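PDB 5DZQ: toxin-like protein from Paenibacillus larvae subsp. larvae BRL-230010, which transfers ADP-ribose from NAD+ as a C3-like mono-ADP-ribosyltransferase toxin, probably onto Rho-family GTPases. Local coordinates for residues 34-37 with 38-42; 53-56 with 57-61; 142-145 with 146-150. All blocks are in the same frame, centred on the assembly; numbering follows the deposited sequence.

Contact 1. Residues 34-37 with 38-42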
loop_
_atom_site.group_PDB
_atom_site.type_symbol
_atom_site.label_atom_id
_atom_site.label_comp_id
_atom_site.label_asym_id
_atom_site.label_seq_id
_atom_site.Cartn_x
_atom_site.Cartn_y
_atom_site.Cartn_z
ATOM N N LYS B 34 12.799 2.922 24.013
ATOM C CA LYS B 34 13.835 3.320 24.966
ATOM C C LYS B 34 15.177 2.677 24.640
ATOM O O LYS B 34 16.231 3.198 25.007
ATOM C CB LYS B 34 13.422 2.969 26.398
ATOM C CG LYS B 34 12.251 3.788 26.923
ATOM C CD LYS B 34 11.958 3.477 28.389
ATOM C CE LYS B 34 10.474 3.650 28.719
ATOM N NZ LYS B 34 10.006 5.052 28.546
ATOM N N LYS B 35 15.141 1.551 23.936
ATOM C CA LYS B 35 16.364 0.850 23.562
ATOM C C LYS B 35 16.983 1.394 22.281
ATOM O O LYS B 35 18.131 1.094 21.971
ATOM C CB LYS B 35 16.092 -0.650 23.395
ATOM C CG LYS B 35 15.930 -1.424 24.703
ATOM C CD LYS B 35 16.074 -2.925 24.468
ATOM C CE LYS B 35 16.178 -3.702 25.775
ATOM N NZ LYS B 35 14.857 -3.929 26.437
ATOM N N LEU B 36 16.225 2.177 21.519
ATOM C CA LEU B 36 16.713 2.632 20.222
ATOM C C LEU B 36 17.498 3.937 20.296
ATOM O O LEU B 36 17.217 4.813 21.117
ATOM C CB LEU B 36 15.552 2.803 19.247
ATOM C CG LEU B 36 14.761 1.542 18.910
ATOM C CD1 LEU B 36 13.622 1.882 17.956
ATOM C CD2 LEU B 36 15.683 0.492 18.306
ATOM N N ARG B 37 18.491 4.047 19.425
ATOM C CA ARG B 37 19.183 5.305 19.198
ATOM C C ARG B 37 18.259 6.252 18.436
ATOM O O ARG B 37 17.283 5.811 17.832
ATOM C CB ARG B 37 20.475 5.067 18.421
ATOM C CG ARG B 37 21.486 4.203 19.169
ATOM C CD ARG B 37 22.538 3.647 18.215
ATOM N NE ARG B 37 23.228 4.702 17.476
ATOM C CZ ARG B 37 24.366 5.274 17.867
ATOM N NH1 ARG B 37 24.946 4.894 18.996
ATOM N NH2 ARG B 37 24.923 6.223 17.128
ATOM N N ALA B 38 18.565 7.543 18.457
ATOM C CA ALA B 38 17.725 8.520 17.768
ATOM C C ALA B 38 17.612 8.221 16.270
ATOM O O ALA B 38 16.539 8.371 15.687
ATOM C CB ALA B 38 18.262 9.928 17.991
ATOM N N ASN B 39 18.711 7.789 15.652
ATOM C CA ASN B 39 18.715 7.538 14.210
ATOM C C ASN B 39 17.936 6.272 13.864
ATOM O O ASN B 39 17.377 6.165 12.775
ATOM C CB ASN B 39 20.146 7.436 13.670
ATOM C CG ASN B 39 20.840 6.140 14.082
ATOM O OD1 ASN B 39 21.238 5.977 15.235
ATOM N ND2 ASN B 39 20.994 5.219 13.134
ATOM N N GLU B 40 17.900 5.328 14.800
ATOM C CA GLU B 40 17.171 4.074 14.628
ATOM C C GLU B 40 15.672 4.313 14.669
ATOM O O GLU B 40 14.921 3.720 13.878
ATOM C CB GLU B 40 17.580 3.053 15.709
ATOM C CG GLU B 40 18.929 2.372 15.442
ATOM C CD GLU B 40 19.390 1.467 16.580
ATOM O OE1 GLU B 40 19.096 1.765 17.758
ATOM O OE2 GLU B 40 20.069 0.459 16.297
ATOM N N LYS B 41 15.230 5.183 15.575
ATOM C CA LYS B 41 13.810 5.537 15.645
ATOM C C LYS B 41 13.357 6.213 14.355
ATOM O O LYS B 41 12.279 5.925 13.848
ATOM C CB LYS B 41 13.511 6.474 16.820
ATOM C CG LYS B 41 13.885 5.961 18.205
ATOM C CD LYS B 41 13.656 7.058 19.252
ATOM C CE LYS B 41 14.308 6.728 20.589
ATOM N NZ LYS B 41 13.990 7.743 21.642
ATOM N N GLU B 42 14.173 7.144 13.858
ATOM C CA GLU B 42 13.886 7.841 12.610
ATOM C C GLU B 42 13.764 6.853 11.462
ATOM O O GLU B 42 12.847 6.933 10.631
ATOM C CB GLU B 42 14.984 8.863 12.292
ATOM C CG GLU B 42 14.962 10.098 13.180
ATOM C CD GLU B 42 16.171 10.992 12.961
ATOM O OE1 GLU B 42 17.106 10.574 12.239
ATOM O OE2 GLU B 42 16.188 12.108 13.522
#

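Contact 2. Residues 53-56 with 57-61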
loop_
_atom_site.group_PDB
_atom_site.type_symbol
_atom_site.label_atom_id
_atom_site.label_comp_id
_atom_site.label_asym_id
_atom_site.label_seq_id
_atom_site.Cartn_x
_atom_site.Cartn_y
_atom_site.Cartn_z
ATOM N N PRO B 53 9.037 0.652 -1.275
ATOM C CA PRO B 53 10.338 0.612 -1.960
ATOM C C PRO B 53 11.405 -0.257 -1.272
ATOM O O PRO B 53 12.215 -0.866 -1.971
ATOM C CB PRO B 53 10.789 2.082 -1.955
ATOM C CG PRO B 53 9.567 2.859 -1.706
ATOM C CD PRO B 53 8.649 2.027 -0.915
ATOM N N PHE B 54 11.422 -0.282 0.059
ATOM C CA PHE B 54 12.283 -1.205 0.799
ATOM C C PHE B 54 11.954 -2.654 0.428
ATOM O O PHE B 54 12.830 -3.460 0.115
ATOM C CB PHE B 54 12.108 -1.055 2.315
ATOM C CG PHE B 54 12.733 0.180 2.897
ATOM C CD1 PHE B 54 12.008 1.364 2.987
ATOM C CD2 PHE B 54 14.029 0.150 3.382
ATOM C CE1 PHE B 54 12.571 2.515 3.538
ATOM C CE2 PHE B 54 14.606 1.298 3.928
ATOM C CZ PHE B 54 13.872 2.475 4.012
ATOM N N ASN B 55 10.681 -2.995 0.512
ATOM C CA ASN B 55 10.294 -4.390 0.327
ATOM C C ASN B 55 10.362 -4.871 -1.113
ATOM O O ASN B 55 10.658 -6.042 -1.358
ATOM C CB ASN B 55 8.901 -4.615 0.898
ATOM C CG ASN B 55 8.865 -4.434 2.407
ATOM O OD1 ASN B 55 9.869 -4.620 3.081
ATOM N ND2 ASN B 55 7.713 -4.060 2.936
ATOM N N THR B 56 10.103 -3.995 -2.083
ATOM C CA THR B 56 10.222 -4.435 -3.463
ATOM C C THR B 56 11.713 -4.675 -3.774
ATOM O O THR B 56 12.059 -5.610 -4.493
ATOM C CB THR B 56 9.586 -3.421 -4.455
ATOM O OG1 THR B 56 10.169 -2.132 -4.270
ATOM C CG2 THR B 56 8.102 -3.316 -4.208
ATOM N N TYR B 57 12.600 -3.861 -3.206
ATOM C CA TYR B 57 14.044 -4.094 -3.364
ATOM C C TYR B 57 14.458 -5.455 -2.783
ATOM O O TYR B 57 15.204 -6.223 -3.402
ATOM C CB TYR B 57 14.862 -2.986 -2.690
ATOM C CG TYR B 57 16.372 -3.267 -2.609
ATOM C CD1 TYR B 57 17.179 -3.187 -3.735
ATOM C CD2 TYR B 57 16.980 -3.605 -1.400
ATOM C CE1 TYR B 57 18.560 -3.436 -3.664
ATOM C CE2 TYR B 57 18.350 -3.858 -1.316
ATOM C CZ TYR B 57 19.136 -3.774 -2.449
ATOM O OH TYR B 57 20.501 -4.029 -2.371
ATOM N N LEU B 58 13.978 -5.746 -1.584
ATOM C CA LEU B 58 14.348 -6.988 -0.907
ATOM C C LEU B 58 13.802 -8.208 -1.656
ATOM O O LEU B 58 14.500 -9.217 -1.832
ATOM C CB LEU B 58 13.837 -6.960 0.539
ATOM C CG LEU B 58 14.608 -6.004 1.455
ATOM C CD1 LEU B 58 13.910 -5.863 2.781
ATOM C CD2 LEU B 58 16.040 -6.519 1.674
ATOM N N ARG B 59 12.558 -8.110 -2.114
ATOM C CA ARG B 59 11.926 -9.212 -2.836
ATOM C C ARG B 59 12.573 -9.435 -4.196
ATOM O O ARG B 59 12.715 -10.568 -4.637
ATOM C CB ARG B 59 10.422 -8.960 -3.011
ATOM C CG ARG B 59 9.625 -9.111 -1.724
ATOM C CD ARG B 59 8.151 -8.902 -1.962
ATOM N NE ARG B 59 7.468 -8.570 -0.722
ATOM C CZ ARG B 59 6.854 -7.413 -0.500
ATOM N NH1 ARG B 59 6.821 -6.490 -1.453
ATOM N NH2 ARG B 59 6.258 -7.187 0.667
ATOM N N ALA B 60 12.998 -8.357 -4.853
ATOM C CA ALA B 60 13.567 -8.482 -6.182
ATOM C C ALA B 60 14.827 -9.342 -6.134
ATOM O O ALA B 60 15.116 -10.088 -7.064
ATOM C CB ALA B 60 13.876 -7.118 -6.762
ATOM N N ASN B 61 15.558 -9.251 -5.029
ATOM C CA ASN B 61 16.842 -9.930 -4.913
ATOM C C ASN B 61 16.809 -11.104 -3.935
ATOM O O ASN B 61 17.862 -11.586 -3.484
ATOM C CB ASN B 61 17.906 -8.920 -4.502
ATOM C CG ASN B 61 18.011 -7.770 -5.482
ATOM O OD1 ASN B 61 18.341 -7.980 -6.652
ATOM N ND2 ASN B 61 17.734 -6.548 -5.015
#

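Contact 3. Residues 142-145 with 146-150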
loop_
_atom_site.group_PDB
_atom_site.type_symbol
_atom_site.label_atom_id
_atom_site.label_comp_id
_atom_site.label_asym_id
_atom_site.label_seq_id
_atom_site.Cartn_x
_atom_site.Cartn_y
_atom_site.Cartn_z
ATOM N N SER B 142 -1.022 -6.542 11.282
ATOM C CA SER B 142 -1.999 -5.796 12.065
ATOM C C SER B 142 -2.439 -6.625 13.266
ATOM O O SER B 142 -2.330 -7.853 13.264
ATOM C CB SER B 142 -3.211 -5.404 11.213
ATOM O OG SER B 142 -2.827 -4.714 10.034
ATOM N N ILE B 143 -2.928 -5.931 14.283
ATOM C CA ILE B 143 -3.358 -6.530 15.536
ATOM C C ILE B 143 -4.863 -6.339 15.686
ATOM O O ILE B 143 -5.358 -5.226 15.528
ATOM C CB ILE B 143 -2.648 -5.876 16.743
ATOM C CG1 ILE B 143 -1.129 -6.033 16.629
ATOM C CG2 ILE B 143 -3.149 -6.458 18.043
ATOM C CD1 ILE B 143 -0.381 -4.778 17.040
ATOM N N VAL B 144 -5.593 -7.405 15.988
ATOM C CA VAL B 144 -7.038 -7.255 16.214
ATOM C C VAL B 144 -7.309 -6.575 17.546
ATOM O O VAL B 144 -6.852 -7.033 18.593
ATOM C CB VAL B 144 -7.771 -8.615 16.178
ATOM C CG1 VAL B 144 -9.234 -8.454 16.630
ATOM C CG2 VAL B 144 -7.716 -9.205 14.778
ATOM N N SER B 145 -8.035 -5.466 17.504
ATOM C CA SER B 145 -8.619 -4.915 18.710
ATOM C C SER B 145 -10.073 -5.377 18.771
ATOM O O SER B 145 -10.370 -6.454 19.286
ATOM C CB SER B 145 -8.522 -3.393 18.733
ATOM O OG SER B 145 -8.865 -2.902 20.016
ATOM N N ASN B 146 -10.982 -4.573 18.236
ATOM C CA ASN B 146 -12.369 -5.008 18.145
ATOM C C ASN B 146 -12.703 -5.438 16.717
ATOM O O ASN B 146 -13.795 -5.945 16.466
ATOM C CB ASN B 146 -13.319 -3.893 18.594
ATOM C CG ASN B 146 -13.216 -2.662 17.716
ATOM O OD1 ASN B 146 -12.184 -2.425 17.086
ATOM N ND2 ASN B 146 -14.288 -1.872 17.663
ATOM N N GLN B 147 -11.763 -5.236 15.788
ATOM C CA GLN B 147 -12.005 -5.505 14.365
ATOM C C GLN B 147 -10.842 -6.177 13.672
ATOM O O GLN B 147 -9.685 -5.917 14.006
ATOM C CB GLN B 147 -12.300 -4.216 13.595
ATOM C CG GLN B 147 -13.356 -3.347 14.184
ATOM C CD GLN B 147 -13.353 -1.961 13.567
ATOM O OE1 GLN B 147 -14.074 -1.702 12.611
ATOM N NE2 GLN B 147 -12.537 -1.067 14.110
ATOM N N GLN B 148 -11.162 -7.034 12.703
ATOM C CA GLN B 148 -10.164 -7.584 11.778
ATOM C C GLN B 148 -10.541 -7.158 10.367
ATOM O O GLN B 148 -11.622 -7.489 9.889
ATOM C CB GLN B 148 -10.106 -9.108 11.885
ATOM C CG GLN B 148 -8.971 -9.771 11.069
ATOM C CD GLN B 148 -8.961 -11.284 11.235
ATOM O OE1 GLN B 148 -8.015 -11.875 11.774
ATOM N NE2 GLN B 148 -10.016 -11.917 10.768
ATOM N N PHE B 149 -9.667 -6.415 9.698
ATOM C CA PHE B 149 -10.010 -5.873 8.383
ATOM C C PHE B 149 -9.577 -6.867 7.318
ATOM O O PHE B 149 -8.401 -6.950 6.960
ATOM C CB PHE B 149 -9.363 -4.498 8.173
ATOM C CG PHE B 149 -9.880 -3.451 9.118
ATOM C CD1 PHE B 149 -11.115 -2.853 8.901
ATOM C CD2 PHE B 149 -9.156 -3.098 10.243
ATOM C CE1 PHE B 149 -11.612 -1.909 9.785
ATOM C CE2 PHE B 149 -9.646 -2.157 11.131
ATOM C CZ PHE B 149 -10.876 -1.561 10.900
ATOM N N ALA B 150 -10.546 -7.633 6.840
ATOM C CA ALA B 150 -10.299 -8.793 5.999
ATOM C C ALA B 150 -10.981 -8.641 4.637
ATOM O O ALA B 150 -11.542 -9.593 4.105
ATOM C CB ALA B 150 -10.793 -10.067 6.712
HETATM O O HOH W 1 -6.877 -4.444 12.909
HETATM O O HOH W 2 -9.019 -3.859 15.550
#

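Contact 1. Residues 34-37 with 38-42
Residues R37 and E40 meet at a helix start: helix 29-35 ends, the chain turns through L36, and R37 takes the N-cap position of helix 38-49. The E40 side chain folds back on the cap. Its OE1 accepts the backbone N of R37 at 2.9 Å along an almost straight bond, on the anti side of the carboxylate. This is one half of a capping box; the cap residue is an arginine, whose side chain cannot accept in return. Instead, R37 bends at chi3 (56°) and brings NE to OD1 of N39 at 3.3 Å, in the amide's carbonyl plane and close to the plane of the guanidinium, while the two flat groups stand steeply to each other. The first turn closes where K41 N donates to R37 O at 3.1 Å. Just before the cap, L36 CB lies 3.7 Å from CG of the extended K41, the positions a hydrophobic staple would use, here filled by leucine and the methylenes of a lysine. L36 CD2 also touches E40 OE1. That oxygen has a second partner in K84, by a salt bridge, which probably favours the charged carboxylate. Helix 69-83 packs against the turn, L36 on A81 and N39 on K77.

Contact 2. Residues 53-56 with 57-61
R59 CG lies beside its own backbone N (chi1 -72°), and from there the extended chain carries the guanidinium back along the helix to N55, whose CG takes the same setting (chi1 -66°). This is an i to i+4 contact on one side of the α-helix 51-60. The guanidinium lays one face over the CB of N55, which stands 3.3 Å above the plane and off toward the rim; NH1 and NH2 are each 3.7 Å from that CB. The meeting is van der Waals; the polar partners of the two groups lie outside residues 53-61. NE of R59 forms a salt bridge with E135 on strand 132-135, and N55 gives its amide to the Y47 hydroxyl while its OD1 takes the backbone N of Y138. The salt bridge to E135 helps fix where the guanidinium lies over N55 CB. The backbone bonds along this stretch are i to i+4: R59 N bonds to N55 O at 2.9 Å and A60 N to T56 O at 2.9 Å. L58 N reaches F54 O at 3.1 Å, and the leucine's CG packs against that same oxygen at 3.4 Å. On another side Y57 swings its ring away from this strip toward helix 69-83, where its hydroxyl meets D72. The carbonyl of P53 serves two donors, N108 ND2 of the second subunit and its own helix partner Y57 N, which lies 3.3 Å from P53 O and well above the carbonyl plane.

Contact 3. Residues 142-145 with 146-150
V144, S145 and N146 carry this turn, V144 reaching furthest across it. Both methyls of the valine bear on the returning chain: CG1, anti to the backbone N (chi1 171°), sits 3.7 Å from Q147 O, while CG2 lies 3.8 Å from Q148 CB and also brushes the aliphatic CG of that extended glutamine. The valine's methyls thus pack along the returning arm, beside two bound waters, and both V144 and Q148 lean on Y94 of strand 91-97. S145 makes the reversal itself. Its backbone psi of -92° is far from the usual helix and strand values, and turns the chain straight into N146. The serine's polar link across the bend is made through its backbone: water 2 accepts from S145 N at 2.7 Å and donates to Q147 O at 2.7 Å. Water 1, donating to I143 O at 3.1 Å, adds a weak bond to the same Q147 oxygen. The two arms are joined through water, with no direct bond between their backbones.

Residues 142-150 open with the last serine of the Ser-Thr-Ser motif of ADP-ribosyltransferases, S142, and their place in the chain is consistent with the phosphate-nicotinamide (PN) loop of C3-like toxins, which in relatives closes over NAD+. At the tip N146 CB lies 3.6 Å from S145 C. With its CG between backbone N and carbonyl carbon (chi1 62°), the asparagine places OD1 where Q147 NE2 can reach it, at 3.3 Å, from a donor tilted clear of the carbonyl plane. On the way out, F149 N bonds to the hydroxyl of Y94 in the sheet, and the F149 ring makes a cation-pi contact with K176, in the loop between strands 167-170 and 179-183.

Along the chain contact 1 comes first, then contact 2, then contact 3, and none touches another. Contacts 1 and 2 belong to the helical N-terminal part: 38-49 and 51-60 are consecutive helices, and both contacts lean on helix 69-83, near its end and its beginning respectively. Their centres are 23 Å apart, with nearest atoms about 8 Å. Contact 3 lies in the loop between strands 139-142 and 154-160, its centre 26 Å from that of contact 2, across the chain's centre, and 28 Å from contact 1. Contacts 1 and 2, which also meet the second subunit, are thus distant from contact 3, which probably belongs to the NAD+-binding loop.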